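Putative alpha KG dependent 2,4-D dioxygenase (Burkholderia xenovorans, PDB 5J92) probably acts as an iron(II)- and 2-oxoglutarate-dependent dioxygenase of the TfdA family. Local coordinates at residues G147-A157 with A245-W256. Sequence-based numbering, arbitrary orientation.
Sequences GQTQFADMRAA and ATQPQFVYSHEW
The indole of W256 meets T149 with its edge: NE1 donates to T149 OG1 over 2.9 Å, and the hydroxyl lies in the ring plane. A chi1 of -53° sets OG1 beside the backbone N of T149, where the indole N-H can reach it, while H254 CD2 sits over the centre of one indole face. The H254 ring is itself held at both nitrogens, since ND1 shares a 2.7 Å hydrogen bond with Y252 OH and NE2 bonds to D260. Next along the strand, F151 and Y252 run side by side in the same direction, touching through CD2 and CD2 at 4.0 Å. The backbones of 149-153 and 251-254 pair antiparallel, the axes at 162°; F151 N to Y252 O and Y252 N to F151 O are each 2.8 Å, as expected of a hydrogen-bonded pair. Strand 269-273 flanks 149-153 across from this partner, giving a three-stranded sheet in the double-stranded beta-helix (cupin) fold of the family. Strand 269-273 carries the iron ligand H271, whose side chain touches F151. On the sheet face opposite F151 and Y252, Q150 NE2 donates to S253 OG at 3.3 Å, while Q150 OE1 accepts from R272. Beyond the paired residues, Q148, bent at its second torsion, lies alongside E255, and its NE2 meets the syn side of E255 OE2 at 2.9 Å, tilted out of the carboxylate plane; amide and carboxylate planes stand 83° apart. At the C-terminal end of strand 149-153, the F250 ring is sandwiched: A157 CA projects onto one face, a CH-pi contact 4.0 Å from the centroid, and Q249 CG covers the opposite face. D153 N-caps the helix that carries A157; its OD1 takes A156 N from above the carboxylate plane and R155 NE nearer the plane from the opposite side, while R155 NH2 bonds OD2 in a salt bridge.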
loop_
_atom_site.group_PDB
_atom_site.type_symbol
_atom_site.label_atom_id
_atom_site.label_comp_id
_atom_site.label_asym_id
_atom_site.label_seq_id
_atom_site.Cartn_x
_atom_site.Cartn_y
_atom_site.Cartn_z
ATOM N N GLY A 147 -5.644 5.463 -17.046
ATOM C CA GLY A 147 -4.512 6.241 -17.500
ATOM C C GLY A 147 -4.333 7.568 -16.806
ATOM O O GLY A 147 -3.583 8.414 -17.299
ATOM N N GLN A 148 -4.986 7.768 -15.663
ATOM C CA GLN A 148 -4.801 8.985 -14.895
ATOM C C GLN A 148 -3.379 9.058 -14.358
ATOM O O GLN A 148 -2.695 8.050 -14.193
ATOM C CB GLN A 148 -5.785 9.037 -13.716
ATOM C CG GLN A 148 -7.271 8.998 -14.124
ATOM C CD GLN A 148 -7.798 7.576 -14.297
ATOM O OE1 GLN A 148 -7.028 6.608 -14.298
ATOM N NE2 GLN A 148 -9.111 7.451 -14.495
ATOM N N THR A 149 -2.925 10.268 -14.118
ATOM C CA THR A 149 -1.757 10.490 -13.280
ATOM C C THR A 149 -2.270 11.046 -11.957
ATOM O O THR A 149 -3.095 11.962 -11.949
ATOM C CB THR A 149 -0.749 11.452 -13.915
ATOM O OG1 THR A 149 -0.425 11.013 -15.232
ATOM C CG2 THR A 149 0.550 11.478 -13.098
ATOM N N GLN A 150 -1.835 10.451 -10.854
ATOM C CA GLN A 150 -2.284 10.841 -9.532
ATOM C C GLN A 150 -1.138 11.493 -8.772
ATOM O O GLN A 150 0.030 11.132 -8.953
ATOM C CB GLN A 150 -2.824 9.633 -8.751
ATOM C CG GLN A 150 -3.975 8.932 -9.450
ATOM C CD GLN A 150 -4.675 7.894 -8.578
ATOM O OE1 GLN A 150 -4.063 7.258 -7.710
ATOM N NE2 GLN A 150 -5.977 7.720 -8.812
ATOM N N PHE A 151 -1.485 12.468 -7.928
ATOM C CA PHE A 151 -0.503 13.276 -7.217
ATOM C C PHE A 151 -0.875 13.313 -5.749
ATOM O O PHE A 151 -2.022 13.615 -5.405
ATOM C CB PHE A 151 -0.422 14.701 -7.790
ATOM C CG PHE A 151 -0.028 14.742 -9.237
ATOM C CD1 PHE A 151 1.312 14.753 -9.594
ATOM C CD2 PHE A 151 -0.998 14.739 -10.241
ATOM C CE1 PHE A 151 1.695 14.780 -10.932
ATOM C CE2 PHE A 151 -0.632 14.764 -11.581
ATOM C CZ PHE A 151 0.724 14.784 -11.927
ATOM N N ALA A 152 0.093 13.020 -4.888
ATOM C CA ALA A 152 -0.115 13.000 -3.448
ATOM C C ALA A 152 0.669 14.135 -2.807
ATOM O O ALA A 152 1.885 14.254 -3.012
ATOM C CB ALA A 152 0.286 11.649 -2.858
ATOM N N ASP A 153 -0.030 14.965 -2.037
ATOM C CA ASP A 153 0.561 16.175 -1.458
ATOM C C ASP A 153 1.344 15.822 -0.193
ATOM O O ASP A 153 0.750 15.524 0.849
ATOM C CB ASP A 153 -0.538 17.190 -1.162
ATOM C CG ASP A 153 0.014 18.567 -0.758
ATOM O OD1 ASP A 153 1.191 18.657 -0.321
ATOM O OD2 ASP A 153 -0.756 19.553 -0.879
ATOM N N MET A 154 2.679 15.850 -0.278
ATOM C CA MET A 154 3.525 15.545 0.874
ATOM C C MET A 154 3.560 16.670 1.913
ATOM O O MET A 154 3.986 16.428 3.054
ATOM C CB MET A 154 4.958 15.241 0.419
ATOM C CG MET A 154 5.090 14.013 -0.485
ATOM S SD MET A 154 4.500 12.503 0.304
ATOM C CE MET A 154 2.887 12.357 -0.403
ATOM N N ARG A 155 3.189 17.896 1.529
ATOM C CA ARG A 155 3.059 18.978 2.508
ATOM C C ARG A 155 1.828 18.757 3.379
ATOM O O ARG A 155 1.900 18.832 4.613
ATOM C CB ARG A 155 2.956 20.334 1.799
ATOM C CG ARG A 155 3.891 20.507 0.615
ATOM C CD ARG A 155 3.440 21.656 -0.272
ATOM N NE ARG A 155 2.076 21.428 -0.779
ATOM C CZ ARG A 155 1.363 22.313 -1.474
ATOM N NH1 ARG A 155 1.874 23.509 -1.771
ATOM N NH2 ARG A 155 0.135 21.992 -1.891
ATOM N N ALA A 156 0.681 18.500 2.735
ATOM C CA ALA A 156 -0.546 18.222 3.465
ATOM C C ALA A 156 -0.381 16.997 4.353
ATOM O O ALA A 156 -0.856 16.976 5.494
ATOM C CB ALA A 156 -1.706 18.019 2.478
ATOM N N ALA A 157 0.298 15.965 3.845
ATOM C CA ALA A 157 0.519 14.771 4.651
ATOM C C ALA A 157 1.367 15.095 5.872
ATOM O O ALA A 157 1.084 14.621 6.978
ATOM C CB ALA A 157 1.184 13.681 3.810
ATOM N N ALA A 245 0.109 9.014 3.815
ATOM C CA ALA A 245 0.254 10.145 2.903
ATOM C C ALA A 245 -0.458 9.945 1.570
ATOM O O ALA A 245 -0.540 10.895 0.783
ATOM C CB ALA A 245 1.740 10.437 2.656
ATOM N N THR A 246 -0.931 8.740 1.269
ATOM C CA THR A 246 -1.626 8.496 0.017
ATOM C C THR A 246 -3.114 8.227 0.226
ATOM O O THR A 246 -3.789 7.736 -0.686
ATOM C CB THR A 246 -0.946 7.357 -0.749
ATOM O OG1 THR A 246 -0.862 6.189 0.075
ATOM C CG2 THR A 246 0.475 7.786 -1.145
ATOM N N GLN A 247 -3.632 8.542 1.410
ATOM C CA GLN A 247 -5.066 8.520 1.619
ATOM C C GLN A 247 -5.726 9.547 0.707
ATOM O O GLN A 247 -5.097 10.540 0.325
ATOM C CB GLN A 247 -5.397 8.838 3.078
ATOM C CG GLN A 247 -5.199 7.691 4.046
ATOM C CD GLN A 247 -5.496 8.121 5.460
ATOM O OE1 GLN A 247 -6.570 7.840 5.982
ATOM N NE2 GLN A 247 -4.554 8.831 6.086
ATOM N N PRO A 248 -7.006 9.351 0.361
ATOM C CA PRO A 248 -7.629 10.207 -0.671
ATOM C C PRO A 248 -7.601 11.697 -0.352
ATOM O O PRO A 248 -7.518 12.523 -1.274
ATOM C CB PRO A 248 -9.068 9.664 -0.766
ATOM C CG PRO A 248 -9.255 8.816 0.459
ATOM C CD PRO A 248 -7.902 8.275 0.815
ATOM N N GLN A 249 -7.647 12.071 0.925
ATOM C CA GLN A 249 -7.624 13.495 1.243
ATOM C C GLN A 249 -6.314 14.170 0.857
ATOM O O GLN A 249 -6.259 15.406 0.859
ATOM C CB GLN A 249 -7.919 13.706 2.735
ATOM C CG GLN A 249 -6.896 13.114 3.714
ATOM C CD GLN A 249 -7.303 11.728 4.214
ATOM O OE1 GLN A 249 -7.900 10.941 3.477
ATOM N NE2 GLN A 249 -6.983 11.428 5.478
ATOM N N PHE A 250 -5.258 13.408 0.539
ATOM C CA PHE A 250 -3.987 13.985 0.126
ATOM C C PHE A 250 -3.725 13.811 -1.364
ATOM O O PHE A 250 -2.637 14.160 -1.829
ATOM C CB PHE A 250 -2.828 13.359 0.920
ATOM C CG PHE A 250 -2.991 13.448 2.404
ATOM C CD1 PHE A 250 -3.269 14.665 3.020
ATOM C CD2 PHE A 250 -2.932 12.299 3.184
ATOM C CE1 PHE A 250 -3.433 14.733 4.388
ATOM C CE2 PHE A 250 -3.085 12.361 4.561
ATOM C CZ PHE A 250 -3.340 13.587 5.166
ATOM N N VAL A 251 -4.688 13.273 -2.121
ATOM C CA VAL A 251 -4.461 12.846 -3.500
ATOM C C VAL A 251 -5.368 13.609 -4.458
ATOM O O VAL A 251 -6.558 13.818 -4.181
ATOM C CB VAL A 251 -4.672 11.327 -3.650
ATOM C CG1 VAL A 251 -4.640 10.923 -5.135
ATOM C CG2 VAL A 251 -3.561 10.592 -2.866
ATOM N N TYR A 252 -4.785 14.039 -5.578
ATOM C CA TYR A 252 -5.510 14.546 -6.739
ATOM C C TYR A 252 -5.266 13.595 -7.907
ATOM O O TYR A 252 -4.114 13.293 -8.233
ATOM C CB TYR A 252 -5.053 15.969 -7.104
ATOM C CG TYR A 252 -5.455 16.430 -8.498
ATOM C CD1 TYR A 252 -6.782 16.704 -8.807
ATOM C CD2 TYR A 252 -4.507 16.586 -9.504
ATOM C CE1 TYR A 252 -7.144 17.129 -10.077
ATOM C CE2 TYR A 252 -4.863 17.002 -10.791
ATOM C CZ TYR A 252 -6.189 17.274 -11.062
ATOM O OH TYR A 252 -6.576 17.690 -12.317
ATOM N N SER A 253 -6.341 13.129 -8.525
ATOM C CA SER A 253 -6.274 12.243 -9.683
ATOM C C SER A 253 -6.551 13.055 -10.949
ATOM O O SER A 253 -7.640 13.624 -11.108
ATOM C CB SER A 253 -7.277 11.095 -9.529
ATOM O OG SER A 253 -7.168 10.167 -10.603
ATOM N N HIS A 254 -5.568 13.142 -11.836
ATOM C CA HIS A 254 -5.726 13.980 -13.016
ATOM C C HIS A 254 -6.319 13.168 -14.159
ATOM O O HIS A 254 -5.681 12.228 -14.657
ATOM C CB HIS A 254 -4.403 14.605 -13.446
ATOM C CG HIS A 254 -4.554 15.562 -14.585
ATOM N ND1 HIS A 254 -5.217 16.766 -14.455
ATOM C CD2 HIS A 254 -4.174 15.476 -15.880
ATOM C CE1 HIS A 254 -5.210 17.393 -15.618
ATOM N NE2 HIS A 254 -4.585 16.631 -16.499
ATOM N N GLU A 255 -7.532 13.545 -14.581
ATOM C CA GLU A 255 -8.136 13.010 -15.799
ATOM C C GLU A 255 -7.574 13.779 -16.988
ATOM O O GLU A 255 -7.835 14.977 -17.143
ATOM C CB GLU A 255 -9.660 13.116 -15.754
ATOM C CG GLU A 255 -10.320 12.232 -14.702
ATOM C CD GLU A 255 -10.247 10.757 -15.049
ATOM O OE1 GLU A 255 -9.946 10.416 -16.215
ATOM O OE2 GLU A 255 -10.482 9.927 -14.149
ATOM N N TRP A 256 -6.811 13.091 -17.826
ATOM C CA TRP A 256 -6.085 13.744 -18.903
ATOM C C TRP A 256 -7.017 14.227 -20.005
ATOM O O TRP A 256 -8.026 13.591 -20.327
ATOM C CB TRP A 256 -5.054 12.781 -19.496
ATOM C CG TRP A 256 -3.842 12.664 -18.653
ATOM C CD1 TRP A 256 -3.594 11.736 -17.677
ATOM C CD2 TRP A 256 -2.698 13.514 -18.707
ATOM N NE1 TRP A 256 -2.342 11.953 -17.128
ATOM C CE2 TRP A 256 -1.778 13.044 -17.742
ATOM C CE3 TRP A 256 -2.361 14.635 -19.478
ATOM C CZ2 TRP A 256 -0.548 13.661 -17.517
ATOM C CZ3 TRP A 256 -1.129 15.235 -19.269
ATOM C CH2 TRP A 256 -0.239 14.744 -18.287
#